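PDB 3B5O: CADD-like protein of unknown function from Nostoc punctiforme, which is of unknown function but is a CADD-like, all-helical protein, probably of the heme oxygenase-like group and possibly an oxidoreductase. Local coordinates for residues 2-7 / 205-210. Numbering follows the deposited sequence.
Sequences MEFNHL and GEFAAG
Phe4 and Phe207 meet as a T-shaped aromatic pair that bridges the start of helix 2-18 and the start of helix 204-230. Phe4 supplies the edge and Phe207 the face. The ring centroids lie 5.2 Å apart and the planes stand at 74°. Phe4 CE1 sits over the centre of the Phe207 ring, 3.9 Å above its plane. Its neighbour Phe4 CZ comes within 3.8 Å of Phe207 CZ. Phe4 extends with CG anti to the backbone N (chi1 -173°), and Phe207 has the same torsion, which carries the rings into the gap from the two helices.

The aliphatic contacts involve Leu7, about one helical turn after Phe4. Its CB points toward the other helix. Leu7 CD2 reaches the Phe207 ring at a slant, 3.9 Å from Phe207 CD1. The second methyl, Leu7 CD1, lies 4.3 Å from Ala208 CB, a looser touch. The Phe207 ring is thus held by two residues spaced a turn apart on helix 2-18.

The two segments run nearly parallel, at 21°, with their axes 11.7 Å apart at closest approach. Side chains span this wide separation, and the closest CA pair, Leu7 and Ala208, is still 7.9 Å apart. Ile199, in the loop before helix 204-230, touches both phenylalanine rings. Phe4 also packs on Arg192, Val195 and Ala196 of helix 190-196, while Leu7 touches Phe204. The contact thus joins the N-terminal helix to the last long helix of an all-helical chain, an architecture consistent with the heme oxygenase-like clan.

No hydrogen bond or salt bridge crosses between the segments. The pairing therefore depends on apolar fit and on keeping both phenylalanines from water, while the edge of Phe4 against the pi face of Phe207 sets how the rings are turned.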
HETATM    1  N   MSE A   2      -8.573 -21.065 -14.640  1.00 34.78           N
HETATM    2  CA  MSE A   2      -7.261 -20.934 -15.273  1.00 34.81           C
HETATM    3  C   MSE A   2      -7.040 -19.564 -15.914  1.00 30.39           C
HETATM    4  O   MSE A   2      -5.955 -18.999 -15.783  1.00 30.51           O
HETATM    5  CB  MSE A   2      -7.022 -22.038 -16.329  1.00 35.38           C
HETATM    6  CG  MSE A   2      -5.663 -21.913 -17.061  1.00 35.01           C
HETATM    7 SE   MSE A   2      -5.339 -23.185 -18.514  0.75 46.14          SE
HETATM    8  CE  MSE A   2      -6.545 -24.592 -17.870  1.00 49.05           C
ATOM      9  N   GLU A   3      -8.033 -19.046 -16.626  1.00 27.24           N
ATOM     10  CA  GLU A   3      -7.829 -17.832 -17.396  1.00 26.08           C
ATOM     11  C   GLU A   3      -7.623 -16.642 -16.451  1.00 24.79           C
ATOM     12  O   GLU A   3      -6.748 -15.816 -16.683  1.00 24.38           O
ATOM     13  CB  GLU A   3      -8.979 -17.573 -18.354  1.00 28.06           C
ATOM     14  CG  GLU A   3      -9.081 -18.625 -19.473  1.00 32.93           C
ATOM     15  N   PHE A   4      -8.407 -16.583 -15.379  1.00 24.06           N
ATOM     16  CA  PHE A   4      -8.202 -15.532 -14.372  1.00 22.19           C
ATOM     17  C   PHE A   4      -6.894 -15.738 -13.614  1.00 21.24           C
ATOM     18  O   PHE A   4      -6.188 -14.760 -13.311  1.00 21.58           O
ATOM     19  CB  PHE A   4      -9.404 -15.451 -13.420  1.00 23.11           C
ATOM     20  CG  PHE A   4      -9.333 -14.285 -12.461  1.00 22.65           C
ATOM     21  CD1 PHE A   4      -9.377 -12.979 -12.924  1.00 20.93           C
ATOM     22  CD2 PHE A   4      -9.224 -14.500 -11.105  1.00 25.25           C
ATOM     23  CE1 PHE A   4      -9.305 -11.900 -12.018  1.00 21.03           C
ATOM     24  CE2 PHE A   4      -9.161 -13.434 -10.220  1.00 26.93           C
ATOM     25  CZ  PHE A   4      -9.203 -12.144 -10.694  1.00 24.21           C
ATOM     26  N   ASN A   5      -6.545 -16.988 -13.299  1.00 22.76           N
ATOM     27  CA  ASN A   5      -5.269 -17.270 -12.669  1.00 22.85           C
ATOM     28  C   ASN A   5      -4.108 -16.784 -13.539  1.00 23.40           C
ATOM     29  O   ASN A   5      -3.124 -16.236 -13.027  1.00 22.96           O
ATOM     30  CB  ASN A   5      -5.104 -18.768 -12.376  1.00 25.84           C
ATOM     31  CG  ASN A   5      -5.994 -19.251 -11.260  1.00 32.48           C
ATOM     32  OD1 ASN A   5      -6.520 -18.459 -10.473  1.00 34.95           O
ATOM     33  ND2 ASN A   5      -6.164 -20.567 -11.172  1.00 36.27           N
ATOM     34  N   HIS A   6      -4.216 -16.978 -14.853  1.00 21.51           N
ATOM     35  CA  HIS A   6      -3.183 -16.456 -15.748  1.00 21.58           C
ATOM     36  C   HIS A   6      -3.091 -14.927 -15.650  1.00 20.08           C
ATOM     37  O   HIS A   6      -2.001 -14.357 -15.624  1.00 20.57           O
ATOM     38  CB  HIS A   6      -3.429 -16.850 -17.222  1.00 22.76           C
ATOM     39  CG  HIS A   6      -3.263 -18.313 -17.512  1.00 29.46           C
ATOM     40  ND1 HIS A   6      -2.450 -19.142 -16.768  1.00 30.45           N
ATOM     41  CD2 HIS A   6      -3.790 -19.084 -18.496  1.00 33.98           C
ATOM     42  CE1 HIS A   6      -2.499 -20.367 -17.270  1.00 33.95           C
ATOM     43  NE2 HIS A   6      -3.303 -20.357 -18.318  1.00 36.35           N
ATOM     44  N   LEU A   7      -4.243 -14.265 -15.630  1.00 19.96           N
ATOM     45  CA  LEU A   7      -4.275 -12.803 -15.539  1.00 18.49           C
ATOM     46  C   LEU A   7      -3.625 -12.302 -14.250  1.00 17.83           C
ATOM     47  O   LEU A   7      -2.791 -11.403 -14.287  1.00 17.37           O
ATOM     48  CB  LEU A   7      -5.709 -12.281 -15.639  1.00 19.03           C
ATOM     49  CG  LEU A   7      -5.857 -10.765 -15.515  1.00 17.90           C
ATOM     50  CD1 LEU A   7      -5.109 -10.013 -16.617  1.00 22.47           C
ATOM     51  CD2 LEU A   7      -7.337 -10.366 -15.505  1.00 20.46           C
ATOM     52  N   GLY A 205     -10.151  -7.097 -18.947  1.00 21.48           N
ATOM     53  CA  GLY A 205      -9.447  -5.896 -19.347  1.00 20.59           C
ATOM     54  C   GLY A 205      -9.643  -4.755 -18.359  1.00 19.42           C
ATOM     55  O   GLY A 205      -8.725  -3.973 -18.121  1.00 21.09           O
ATOM     56  N   GLU A 206     -10.850  -4.657 -17.816  1.00 19.72           N
ATOM     57  CA  GLU A 206     -11.159  -3.598 -16.838  1.00 18.52           C
ATOM     58  C   GLU A 206     -10.453  -3.881 -15.514  1.00 15.39           C
ATOM     59  O   GLU A 206      -9.906  -2.976 -14.884  1.00 16.03           O
ATOM     60  CB  GLU A 206     -12.674  -3.451 -16.627  1.00 21.69           C
ATOM     61  CG  GLU A 206     -13.341  -2.659 -17.741  1.00 29.63           C
ATOM     62  CD  GLU A 206     -12.881  -1.206 -17.737  1.00 38.80           C
ATOM     63  OE1 GLU A 206     -13.330  -0.450 -16.854  1.00 39.92           O
ATOM     64  OE2 GLU A 206     -12.033  -0.827 -18.582  1.00 47.50           O
ATOM     65  N   PHE A 207     -10.413  -5.144 -15.121  1.00 16.46           N
ATOM     66  CA  PHE A 207      -9.674  -5.553 -13.918  1.00 15.28           C
ATOM     67  C   PHE A 207      -8.186  -5.193 -14.083  1.00 14.64           C
ATOM     68  O   PHE A 207      -7.563  -4.600 -13.194  1.00 13.85           O
ATOM     69  CB  PHE A 207      -9.870  -7.045 -13.679  1.00 16.47           C
ATOM     70  CG  PHE A 207      -9.218  -7.570 -12.436  1.00 15.17           C
ATOM     71  CD1 PHE A 207      -7.888  -7.988 -12.456  1.00 15.61           C
ATOM     72  CD2 PHE A 207      -9.920  -7.663 -11.248  1.00 15.07           C
ATOM     73  CE1 PHE A 207      -7.282  -8.486 -11.330  1.00 15.55           C
ATOM     74  CE2 PHE A 207      -9.318  -8.171 -10.122  1.00 15.98           C
ATOM     75  CZ  PHE A 207      -8.000  -8.600 -10.165  1.00 16.57           C
ATOM     76  N   ALA A 208      -7.612  -5.532 -15.237  1.00 14.54           N
ATOM     77  CA  ALA A 208      -6.211  -5.193 -15.516  1.00 14.61           C
ATOM     78  C   ALA A 208      -5.985  -3.683 -15.515  1.00 14.08           C
ATOM     79  O   ALA A 208      -4.977  -3.206 -15.006  1.00 14.70           O
ATOM     80  CB  ALA A 208      -5.760  -5.811 -16.869  1.00 16.44           C
ATOM     81  N   ALA A 209      -6.904  -2.936 -16.116  1.00 14.26           N
ATOM     82  CA  ALA A 209      -6.796  -1.487 -16.157  1.00 13.98           C
ATOM     83  C   ALA A 209      -6.802  -0.871 -14.747  1.00 13.61           C
ATOM     84  O   ALA A 209      -6.032   0.052 -14.462  1.00 13.82           O
ATOM     85  CB  ALA A 209      -7.905  -0.880 -17.010  1.00 15.11           C
ATOM     86  N   GLY A 210      -7.634  -1.401 -13.868  1.00 13.09           N
ATOM     87  CA  GLY A 210      -7.693  -0.887 -12.503  1.00 13.35           C
ATOM     88  C   GLY A 210      -6.398  -1.180 -11.774  1.00 11.73           C
ATOM     89  O   GLY A 210      -5.879  -0.353 -11.017  1.00 12.55           O
TER